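Local coordinates for CSE3 (Thermus thermophilus, PDB 2Y8W), which cleaves CRISPR transcripts to yield crRNA, which it retains after processing, probably as part of the Cascade complex, in defence against viruses and plasmids, at residues A[43-48]-A[67-72]; A[51-56]-A[100-105]; A[137-142]-A[182-187]. All blocks are in the same frame, centred on the assembly; numbering follows the deposited sequence.

Contact 1 (A[43-48]-A[67-72]); sequences EGRERL and TLTEPD. With nucleotides of chain B.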
loop_
_atom_site.group_PDB
_atom_site.type_symbol
_atom_site.label_atom_id
_atom_site.label_comp_id
_atom_site.label_asym_id
_atom_site.label_seq_id
_atom_site.Cartn_x
_atom_site.Cartn_y
_atom_site.Cartn_z
ATOM N N GLU A 43 14.965 -10.468 10.548
ATOM C CA GLU A 43 14.703 -10.756 11.956
ATOM C C GLU A 43 13.208 -10.936 12.246
ATOM O O GLU A 43 12.816 -11.168 13.393
ATOM C CB GLU A 43 15.271 -9.638 12.833
ATOM C CG GLU A 43 16.795 -9.534 12.772
ATOM C CD GLU A 43 17.315 -8.283 13.436
ATOM O OE1 GLU A 43 16.512 -7.360 13.678
ATOM O OE2 GLU A 43 18.531 -8.216 13.707
ATOM N N GLY A 44 12.383 -10.815 11.207
ATOM C CA GLY A 44 10.945 -10.990 11.331
ATOM C C GLY A 44 10.260 -9.877 12.106
ATOM O O GLY A 44 9.243 -10.104 12.762
ATOM N N ARG A 45 10.806 -8.668 12.030
ATOM C CA ARG A 45 10.273 -7.554 12.809
ATOM C C ARG A 45 9.649 -6.497 11.919
ATOM O O ARG A 45 9.337 -5.405 12.383
ATOM C CB ARG A 45 11.385 -6.881 13.612
ATOM C CG ARG A 45 12.027 -7.745 14.670
ATOM C CD ARG A 45 13.060 -6.935 15.447
ATOM N NE ARG A 45 14.146 -6.460 14.591
ATOM C CZ ARG A 45 14.557 -5.198 14.533
ATOM N NH1 ARG A 45 13.973 -4.274 15.285
ATOM N NH2 ARG A 45 15.554 -4.858 13.727
ATOM N N GLU A 46 9.473 -6.810 10.644
ATOM C CA GLU A 46 9.146 -5.769 9.676
ATOM C C GLU A 46 7.996 -6.168 8.766
ATOM O O GLU A 46 7.801 -7.352 8.447
ATOM C CB GLU A 46 10.389 -5.404 8.847
ATOM C CG GLU A 46 10.208 -4.242 7.863
ATOM C CD GLU A 46 9.726 -2.975 8.536
ATOM O OE1 GLU A 46 10.561 -2.207 9.074
ATOM O OE2 GLU A 46 8.501 -2.746 8.518
ATOM N N ARG A 47 7.217 -5.161 8.382
ATOM C CA ARG A 47 6.216 -5.288 7.337
ATOM C C ARG A 47 6.270 -3.990 6.540
ATOM O O ARG A 47 5.641 -2.994 6.920
ATOM C CB ARG A 47 4.827 -5.477 7.936
ATOM C CG ARG A 47 3.661 -5.185 6.976
ATOM C CD ARG A 47 3.469 -6.262 5.911
ATOM N NE ARG A 47 4.328 -6.072 4.735
ATOM C CZ ARG A 47 4.436 -6.968 3.756
ATOM N NH1 ARG A 47 3.758 -8.111 3.841
ATOM N NH2 ARG A 47 5.227 -6.733 2.709
ATOM N N LEU A 48 7.065 -3.980 5.471
ATOM C CA LEU A 48 7.175 -2.778 4.650
ATOM C C LEU A 48 5.933 -2.674 3.796
ATOM O O LEU A 48 5.457 -3.672 3.250
ATOM C CB LEU A 48 8.424 -2.808 3.764
ATOM C CG LEU A 48 8.780 -1.465 3.099
ATOM C CD1 LEU A 48 10.286 -1.317 2.931
ATOM C CD2 LEU A 48 8.090 -1.334 1.761
ATOM N N THR A 67 7.200 1.789 7.281
ATOM C CA THR A 67 7.928 0.677 7.874
ATOM C C THR A 67 7.686 0.628 9.384
ATOM O O THR A 67 7.381 1.645 10.011
ATOM C CB THR A 67 9.444 0.774 7.568
ATOM O OG1 THR A 67 9.940 2.050 7.999
ATOM C CG2 THR A 67 9.693 0.632 6.072
ATOM N N LEU A 68 7.802 -0.563 9.962
ATOM C CA LEU A 68 7.607 -0.733 11.396
ATOM C C LEU A 68 8.880 -0.348 12.117
ATOM O O LEU A 68 8.850 0.064 13.276
ATOM C CB LEU A 68 7.236 -2.173 11.718
ATOM C CG LEU A 68 5.950 -2.649 11.033
ATOM C CD1 LEU A 68 5.531 -4.013 11.564
ATOM C CD2 LEU A 68 4.836 -1.626 11.214
ATOM N N THR A 69 10.000 -0.483 11.421
ATOM C CA THR A 69 11.286 -0.138 12.012
ATOM C C THR A 69 11.897 1.029 11.255
ATOM O O THR A 69 11.454 1.372 10.156
ATOM C CB THR A 69 12.252 -1.333 12.023
ATOM O OG1 THR A 69 12.682 -1.633 10.688
ATOM C CG2 THR A 69 11.570 -2.552 12.636
ATOM N N GLU A 70 12.920 1.633 11.842
ATOM C CA GLU A 70 13.554 2.795 11.245
ATOM C C GLU A 70 14.352 2.415 10.009
ATOM O O GLU A 70 15.281 1.623 10.092
ATOM C CB GLU A 70 14.478 3.476 12.259
ATOM C CG GLU A 70 15.085 4.754 11.713
ATOM C CD GLU A 70 15.853 5.527 12.755
ATOM O OE1 GLU A 70 16.095 4.984 13.858
ATOM O OE2 GLU A 70 16.209 6.683 12.462
ATOM N N PRO A 71 14.001 3.003 8.862
ATOM C CA PRO A 71 14.615 2.682 7.569
ATOM C C PRO A 71 15.916 3.416 7.332
ATOM O O PRO A 71 16.100 4.536 7.810
ATOM C CB PRO A 71 13.572 3.180 6.567
ATOM C CG PRO A 71 12.953 4.351 7.258
ATOM C CD PRO A 71 12.856 3.920 8.709
ATOM N N ASP A 72 16.801 2.779 6.579
ATOM C CA ASP A 72 18.090 3.354 6.236
ATOM C C ASP A 72 18.155 3.545 4.723
ATOM O O ASP A 72 18.421 2.601 3.984
ATOM C CB ASP A 72 19.201 2.423 6.731
ATOM C CG ASP A 72 20.560 2.799 6.196
ATOM O OD1 ASP A 72 20.712 3.927 5.690
ATOM O OD2 ASP A 72 21.478 1.956 6.286
ATOM P P DG B 17 5.981 -10.424 1.899
ATOM O OP1 DG B 17 7.195 -9.790 2.458
ATOM O OP2 DG B 17 4.763 -9.600 1.711
ATOM O "O5'" DG B 17 6.274 -11.086 0.487
ATOM C "C5'" DG B 17 7.351 -11.963 0.275
ATOM C "C4'" DG B 17 7.279 -12.579 -1.102
ATOM O "O4'" DG B 17 5.962 -13.188 -1.310
ATOM C "C3'" DG B 17 7.417 -11.688 -2.328
ATOM O "O3'" DG B 17 8.706 -11.279 -2.727
ATOM C "C2'" DG B 17 6.823 -12.549 -3.416
ATOM C "C1'" DG B 17 5.709 -13.266 -2.699
ATOM N N9 DG B 17 4.374 -12.841 -3.158
ATOM C C8 DG B 17 3.460 -11.950 -2.651
ATOM N N7 DG B 17 2.390 -11.881 -3.418
ATOM C C5 DG B 17 2.643 -12.760 -4.475
ATOM C C6 DG B 17 1.886 -13.123 -5.623
ATOM O O6 DG B 17 0.771 -12.718 -5.949
ATOM N N1 DG B 17 2.538 -14.059 -6.433
ATOM C C2 DG B 17 3.772 -14.593 -6.184
ATOM N N2 DG B 17 4.246 -15.485 -7.078
ATOM N N3 DG B 17 4.491 -14.259 -5.120
ATOM C C4 DG B 17 3.871 -13.351 -4.323
ATOM P P G B 16 0.983 -10.373 4.641
ATOM O OP1 G B 16 1.731 -9.328 5.389
ATOM O OP2 G B 16 -0.027 -9.955 3.638
ATOM O "O5'" G B 16 1.990 -11.388 3.967
ATOM C "C5'" G B 16 3.039 -11.970 4.710
ATOM C "C4'" G B 16 3.799 -12.961 3.882
ATOM O "O4'" G B 16 2.897 -13.986 3.391
ATOM C "C3'" G B 16 4.436 -12.433 2.606
ATOM O "O3'" G B 16 5.608 -11.676 2.842
ATOM C "C2'" G B 16 4.686 -13.728 1.852
ATOM O "O2'" G B 16 5.772 -14.434 2.436
ATOM C "C1'" G B 16 3.397 -14.493 2.168
ATOM N N9 G B 16 2.381 -14.293 1.122
ATOM C C8 G B 16 1.245 -13.507 1.147
ATOM N N7 G B 16 0.586 -13.554 0.016
ATOM C C5 G B 16 1.331 -14.426 -0.786
ATOM C C6 G B 16 1.136 -14.872 -2.116
ATOM O O6 G B 16 0.222 -14.593 -2.896
ATOM N N1 G B 16 2.150 -15.735 -2.520
ATOM C C2 G B 16 3.228 -16.122 -1.749
ATOM N N2 G B 16 4.121 -16.957 -2.303
ATOM N N3 G B 16 3.424 -15.716 -0.511
ATOM C C4 G B 16 2.444 -14.874 -0.108
#
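The Glu46 carboxylate clasps Leu68 and Thr69 where the antiparallel hairpin of strands 49-52 and 62-67, in the first sheet of this Cas6-family protein, opens into its two flanking loops. CG stands anti to the backbone N (chi1 -175°), and the bend at CB-CG turns the carboxylate across the other loop, both oxygens facing its main chain. Glu46 OE2 uses its syn lone pair for Leu68 N, 2.7 Å away in an almost straight bond (176° at the hydrogen). The same OE2 takes Arg47 N on its anti side, tilted out of the carboxylate plane, which ties the group back to its own backbone. Glu46 OE1 accepts Thr69 N at 3.0 Å from the syn side, also tilted. These three donors, with a fourth from the Thr69 hydroxyl, fix the group's rotation. Around this polar centre, Leu68 CD1 lies 3.8 Å from Arg47 N, while Leu48 and Thr67 run side by side, with Leu48 CD1 3.7 Å from Thr67 CG2.

Arg47 turns the other way, to the nucleic-acid backbone of chain B; its side chain is about 10 Å from that of Tyr27, inferred to stabilise the transition state. NE and NH2 both hold Leu48 O, and Arg47 NH1 lies 2.8 Å from OP1 of G16 of chain B, bridging that phosphate to the next, on DG17. The hydroxyl bond is short: Thr69 OG1 donates to Glu46 OE1 at 2.7 Å, nearly along the C-O axis.

Contact 2 (A[51-56]-A[100-105]); sequences RLEPAR and RFRLRA
Glu53, Arg51 and Arg102 form a salt-bridge network joining the edge strand 49-52 of the first antiparallel sheet to strand 98-110 of the second. Among the charged bonds, Glu53 OE1 is the hub: Arg51 NE reaches it at 2.8 Å and Arg102 NH1 at 2.8 Å, from opposite faces of the carboxylate. Arg51 grips side-on, with NH2 on Glu53 OE2. The Arg102 guanidinium stands nearly perpendicular to the carboxylate (84°). Glu181 takes Arg102 NE in a second salt bridge, so two carboxylates, of Glu53 and of Glu181 on strand 171-186, hold this arginine.

Contacts over flat faces come next. Arg102 CG sits 3.7 Å above the Arg51 guanidinium plane, offset toward its rim, and Pro54 CG lies centrally over the Arg102 guanidinium. The carboxylate probably offsets the like charges, Arg51 NH2 and Arg102 NH1 being 4.7 Å apart.

Two waters bridge the segments: one molecule accepts from Arg51 NH1 and Arg104 N, and another from Leu52 N and, weakly, Arg104 NE. Last is a bond to the main chain. Bent at chi3 (-63°), Arg104 brings NH2 to Leu52 O at 2.7 Å, with the oxygen in the guanidinium plane.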
loop_
_atom_site.group_PDB
_atom_site.type_symbol
_atom_site.label_atom_id
_atom_site.label_comp_id
_atom_site.label_asym_id
_atom_site.label_seq_id
_atom_site.Cartn_x
_atom_site.Cartn_y
_atom_site.Cartn_z
ATOM N N ARG A 51 3.088 2.940 -1.280
ATOM C CA ARG A 51 2.150 3.278 -2.343
ATOM C C ARG A 51 2.800 4.277 -3.287
ATOM O O ARG A 51 3.396 5.269 -2.845
ATOM C CB ARG A 51 0.854 3.867 -1.777
ATOM C CG ARG A 51 -0.148 4.318 -2.862
ATOM C CD ARG A 51 -1.436 4.900 -2.267
ATOM N NE ARG A 51 -1.166 6.074 -1.442
ATOM C CZ ARG A 51 -1.236 6.088 -0.114
ATOM N NH1 ARG A 51 -1.596 4.991 0.542
ATOM N NH2 ARG A 51 -0.945 7.200 0.556
ATOM N N LEU A 52 2.703 4.006 -4.578
ATOM C CA LEU A 52 3.039 5.017 -5.566
ATOM C C LEU A 52 1.851 5.972 -5.630
ATOM O O LEU A 52 0.750 5.576 -6.009
ATOM C CB LEU A 52 3.286 4.369 -6.922
ATOM C CG LEU A 52 3.404 5.363 -8.080
ATOM C CD1 LEU A 52 4.603 6.297 -7.891
ATOM C CD2 LEU A 52 3.477 4.620 -9.403
ATOM N N GLU A 53 2.053 7.215 -5.217
ATOM C CA GLU A 53 0.918 8.138 -5.110
ATOM C C GLU A 53 0.369 8.507 -6.478
ATOM O O GLU A 53 1.119 8.587 -7.454
ATOM C CB GLU A 53 1.319 9.411 -4.361
ATOM C CG GLU A 53 1.785 9.177 -2.942
ATOM C CD GLU A 53 0.626 8.892 -1.995
ATOM O OE1 GLU A 53 -0.479 8.544 -2.471
ATOM O OE2 GLU A 53 0.820 9.037 -0.774
ATOM N N PRO A 54 -0.951 8.730 -6.557
ATOM C CA PRO A 54 -1.490 9.255 -7.810
ATOM C C PRO A 54 -0.924 10.645 -8.062
ATOM O O PRO A 54 -0.834 11.442 -7.135
ATOM C CB PRO A 54 -2.994 9.331 -7.543
ATOM C CG PRO A 54 -3.121 9.430 -6.044
ATOM C CD PRO A 54 -1.966 8.641 -5.490
ATOM N N ALA A 55 -0.533 10.931 -9.295
ATOM C CA ALA A 55 -0.064 12.271 -9.620
ATOM C C ALA A 55 -1.256 13.030 -10.161
ATOM O O ALA A 55 -2.080 12.461 -10.872
ATOM C CB ALA A 55 1.053 12.221 -10.649
ATOM N N ARG A 56 -1.367 14.305 -9.818
ATOM C CA ARG A 56 -2.477 15.096 -10.332
ATOM C C ARG A 56 -1.983 16.168 -11.283
ATOM O O ARG A 56 -2.769 16.909 -11.861
ATOM C CB ARG A 56 -3.293 15.701 -9.190
ATOM C CG ARG A 56 -4.318 14.739 -8.611
ATOM C CD ARG A 56 -4.967 15.304 -7.356
ATOM N NE ARG A 56 -6.085 14.480 -6.898
ATOM C CZ ARG A 56 -6.774 14.699 -5.782
ATOM N NH1 ARG A 56 -6.458 15.723 -4.999
ATOM N NH2 ARG A 56 -7.779 13.895 -5.453
ATOM N N ARG A 100 -10.091 11.054 6.349
ATOM C CA ARG A 100 -9.947 10.791 4.927
ATOM C C ARG A 100 -8.972 9.636 4.777
ATOM O O ARG A 100 -8.098 9.435 5.619
ATOM C CB ARG A 100 -9.407 12.024 4.205
ATOM C CG ARG A 100 -10.393 13.191 4.188
ATOM C CD ARG A 100 -9.853 14.393 3.419
ATOM N NE ARG A 100 -8.619 14.906 4.007
ATOM C CZ ARG A 100 -7.403 14.647 3.538
ATOM N NH1 ARG A 100 -7.252 13.889 2.462
ATOM N NH2 ARG A 100 -6.336 15.154 4.141
ATOM N N PHE A 101 -9.119 8.862 3.713
ATOM C CA PHE A 101 -8.196 7.777 3.482
ATOM C C PHE A 101 -7.869 7.618 2.002
ATOM O O PHE A 101 -8.613 8.078 1.118
ATOM C CB PHE A 101 -8.737 6.450 4.044
ATOM C CG PHE A 101 -9.815 5.819 3.195
ATOM C CD1 PHE A 101 -11.155 6.118 3.410
ATOM C CD2 PHE A 101 -9.493 4.897 2.209
ATOM C CE1 PHE A 101 -12.150 5.532 2.631
ATOM C CE2 PHE A 101 -10.473 4.307 1.433
ATOM C CZ PHE A 101 -11.809 4.622 1.639
ATOM N N ARG A 102 -6.737 6.968 1.756
ATOM C CA ARG A 102 -6.336 6.537 0.429
ATOM C C ARG A 102 -5.797 5.125 0.575
ATOM O O ARG A 102 -5.054 4.839 1.504
ATOM C CB ARG A 102 -5.266 7.469 -0.154
ATOM C CG ARG A 102 -4.750 7.033 -1.523
ATOM C CD ARG A 102 -3.771 8.043 -2.108
ATOM N NE ARG A 102 -4.432 9.320 -2.372
ATOM C CZ ARG A 102 -3.797 10.482 -2.488
ATOM N NH1 ARG A 102 -2.478 10.533 -2.350
ATOM N NH2 ARG A 102 -4.479 11.594 -2.728
ATOM N N LEU A 103 -6.191 4.234 -0.325
ATOM C CA LEU A 103 -5.745 2.845 -0.263
ATOM C C LEU A 103 -5.731 2.280 -1.665
ATOM O O LEU A 103 -6.763 2.239 -2.321
ATOM C CB LEU A 103 -6.709 2.002 0.597
ATOM C CG LEU A 103 -6.532 0.473 0.507
ATOM C CD1 LEU A 103 -5.144 0.037 0.995
ATOM C CD2 LEU A 103 -7.605 -0.243 1.296
ATOM N N ARG A 104 -4.567 1.846 -2.129
ATOM C CA ARG A 104 -4.516 1.082 -3.362
ATOM C C ARG A 104 -4.454 -0.371 -2.920
ATOM O O ARG A 104 -3.541 -0.750 -2.189
ATOM C CB ARG A 104 -3.281 1.447 -4.194
ATOM C CG ARG A 104 -3.408 1.052 -5.675
ATOM C CD ARG A 104 -2.076 1.151 -6.452
ATOM N NE ARG A 104 -1.529 2.511 -6.533
ATOM C CZ ARG A 104 -1.968 3.449 -7.369
ATOM N NH1 ARG A 104 -2.989 3.197 -8.182
ATOM N NH2 ARG A 104 -1.392 4.643 -7.390
ATOM N N ALA A 105 -5.438 -1.164 -3.338
ATOM C CA ALA A 105 -5.565 -2.527 -2.828
ATOM C C ALA A 105 -5.922 -3.525 -3.919
ATOM O O ALA A 105 -6.192 -3.149 -5.050
ATOM C CB ALA A 105 -6.600 -2.583 -1.711
HETATM O O HOH W 1 -2.256 2.271 -0.603
HETATM O O HOH W 2 1.278 1.676 -5.285
#

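Contact 3 (A[137-142]-A[182-187]); sequences GGFRLL and GRLEVV
Arg140 O accepts Glu185 N at 2.8 Å, and Arg140 N returns a 2.9 Å bond to Glu185 O, which identifies these residues as a hydrogen-bonded pair of an antiparallel beta ladder. Their side chains share one face of the sheet and run side by side. Arg140 NH1 meets Glu185 OE2 at 2.9 Å in a salt bridge; the oxygen lies at the guanidinium edge, but the nitrogen approaches from above the carboxylate plane, the guanidinium and carboxylate planes being 81° apart. Val187 covers the arginine: CG2 lies 3.5 Å above the guanidinium plane, over its centre. Leu142 CD2 packs on Glu185 CG from the other strand.

Phe139 and Val186 form a non-hydrogen-bonded pair directed to the other face. With CG beside its own backbone N (chi1 -69°), the Phe139 ring brings CD1 to Leu184 CD1 at 3.6 Å, and its edge faces Glu185 O. Two further backbone bonds flank the ladder, Leu142 N to Arg183 O at 3.1 Å and Val187 N to Gly138 O at 2.8 Å. Gly138, with positive phi, is the C-prime residue of the Schellman motif that ends helix 123-136, so strand 139-141 begins right after the two-glycine turn.

Helix 189-198 packs against Phe139 through Ala192, Thr195 and Leu196. Leu141 reaches back to Leu134 of helix 123-136, while strand 98-110 flanks strand 171-186, with Phe101 touching Leu184.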
loop_
_atom_site.group_PDB
_atom_site.type_symbol
_atom_site.label_atom_id
_atom_site.label_comp_id
_atom_site.label_asym_id
_atom_site.label_seq_id
_atom_site.Cartn_x
_atom_site.Cartn_y
_atom_site.Cartn_z
ATOM N N GLY A 137 -11.159 -4.617 10.222
ATOM C CA GLY A 137 -9.900 -4.028 10.640
ATOM C C GLY A 137 -10.056 -2.895 11.641
ATOM O O GLY A 137 -9.087 -2.202 11.947
ATOM N N GLY A 138 -11.277 -2.707 12.143
ATOM C CA GLY A 138 -11.530 -1.743 13.204
ATOM C C GLY A 138 -11.855 -0.339 12.735
ATOM O O GLY A 138 -11.898 0.594 13.541
ATOM N N PHE A 139 -12.071 -0.183 11.432
ATOM C CA PHE A 139 -12.546 1.081 10.877
ATOM C C PHE A 139 -13.971 0.860 10.384
ATOM O O PHE A 139 -14.557 -0.191 10.607
ATOM C CB PHE A 139 -11.692 1.523 9.685
ATOM C CG PHE A 139 -10.296 1.951 10.042
ATOM C CD1 PHE A 139 -10.050 3.229 10.531
ATOM C CD2 PHE A 139 -9.228 1.101 9.843
ATOM C CE1 PHE A 139 -8.758 3.631 10.829
ATOM C CE2 PHE A 139 -7.943 1.505 10.141
ATOM C CZ PHE A 139 -7.708 2.758 10.636
ATOM N N ARG A 140 -14.517 1.841 9.680
ATOM C CA ARG A 140 -15.769 1.621 8.980
ATOM C C ARG A 140 -15.920 2.670 7.897
ATOM O O ARG A 140 -15.785 3.858 8.159
ATOM C CB ARG A 140 -16.945 1.713 9.969
ATOM C CG ARG A 140 -18.241 1.195 9.434
ATOM C CD ARG A 140 -19.344 1.416 10.459
ATOM N NE ARG A 140 -19.174 0.567 11.638
ATOM C CZ ARG A 140 -19.193 1.004 12.896
ATOM N NH1 ARG A 140 -19.330 2.296 13.161
ATOM N NH2 ARG A 140 -19.056 0.145 13.892
ATOM N N LEU A 141 -16.189 2.230 6.678
ATOM C CA LEU A 141 -16.400 3.159 5.582
ATOM C C LEU A 141 -17.669 3.977 5.837
ATOM O O LEU A 141 -18.728 3.417 6.138
ATOM C CB LEU A 141 -16.508 2.398 4.264
ATOM C CG LEU A 141 -16.584 3.278 3.022
ATOM C CD1 LEU A 141 -15.252 4.010 2.828
ATOM C CD2 LEU A 141 -16.913 2.412 1.804
ATOM N N LEU A 142 -17.561 5.298 5.706
ATOM C CA LEU A 142 -18.711 6.170 5.934
ATOM C C LEU A 142 -19.753 5.968 4.844
ATOM O O LEU A 142 -19.425 5.757 3.676
ATOM C CB LEU A 142 -18.289 7.641 6.003
ATOM C CG LEU A 142 -17.488 8.022 7.252
ATOM C CD1 LEU A 142 -17.329 9.540 7.350
ATOM C CD2 LEU A 142 -18.159 7.471 8.495
ATOM N N GLY A 182 -11.560 8.103 0.026
ATOM C CA GLY A 182 -12.838 8.331 0.659
ATOM C C GLY A 182 -12.749 8.772 2.095
ATOM O O GLY A 182 -11.749 9.339 2.524
ATOM N N ARG A 183 -13.817 8.508 2.840
ATOM C CA ARG A 183 -13.861 8.865 4.240
ATOM C C ARG A 183 -14.306 7.666 5.055
ATOM O O ARG A 183 -15.200 6.921 4.659
ATOM C CB ARG A 183 -14.789 10.062 4.463
ATOM C CG ARG A 183 -14.305 11.304 3.733
ATOM C CD ARG A 183 -15.036 12.571 4.142
ATOM N NE ARG A 183 -14.327 13.731 3.614
ATOM C CZ ARG A 183 -13.396 14.401 4.283
ATOM N NH1 ARG A 183 -13.083 14.042 5.520
ATOM N NH2 ARG A 183 -12.782 15.434 3.721
ATOM N N LEU A 184 -13.656 7.475 6.190
ATOM C CA LEU A 184 -14.007 6.391 7.093
ATOM C C LEU A 184 -14.062 6.897 8.524
ATOM O O LEU A 184 -13.773 8.065 8.793
ATOM C CB LEU A 184 -12.999 5.242 6.970
ATOM C CG LEU A 184 -11.507 5.593 7.085
ATOM C CD1 LEU A 184 -11.129 6.031 8.500
ATOM C CD2 LEU A 184 -10.649 4.395 6.658
ATOM N N GLU A 185 -14.454 6.016 9.445
ATOM C CA GLU A 185 -14.429 6.344 10.856
ATOM C C GLU A 185 -13.662 5.262 11.602
ATOM O O GLU A 185 -13.574 4.111 11.156
ATOM C CB GLU A 185 -15.853 6.487 11.417
ATOM C CG GLU A 185 -16.709 5.242 11.241
ATOM C CD GLU A 185 -18.095 5.375 11.864
ATOM O OE1 GLU A 185 -18.293 6.260 12.731
ATOM O OE2 GLU A 185 -18.985 4.583 11.481
ATOM N N VAL A 186 -13.070 5.651 12.720
ATOM C CA VAL A 186 -12.385 4.714 13.584
ATOM C C VAL A 186 -13.428 4.066 14.484
ATOM O O VAL A 186 -14.268 4.762 15.055
ATOM C CB VAL A 186 -11.362 5.445 14.463
ATOM C CG1 VAL A 186 -10.770 4.485 15.475
ATOM C CG2 VAL A 186 -10.284 6.072 13.584
ATOM N N VAL A 187 -13.380 2.741 14.608
ATOM C CA VAL A 187 -14.301 2.050 15.507
ATOM C C VAL A 187 -13.543 1.546 16.732
ATOM O O VAL A 187 -13.880 1.884 17.864
ATOM C CB VAL A 187 -15.004 0.886 14.803
ATOM C CG1 VAL A 187 -15.980 0.180 15.762
ATOM C CG2 VAL A 187 -15.724 1.383 13.571
#

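How the contacts relate
From the N terminus, residues 43-48 open contact 1 and 51-56 open contact 2 before either has closed. Contact 1 closes first, at 67-72, drawing together the two ends of the hairpin 49-52/62-67. Contact 2 closes later, at 100-105, so the two cross, and their first segments nearly adjoin in sequence although their centres are 21 Å apart. Contact 2 ties the first sheet to strand 98-110 of the second. Contact 3 follows in series, joining the strand after helix 123-136 to the end of strand 171-186. It meets contact 2 across neighbouring strands, Phe101 N lying 2.9 Å from Gly182 O in a probable hydrogen bond, but does not touch contact 1.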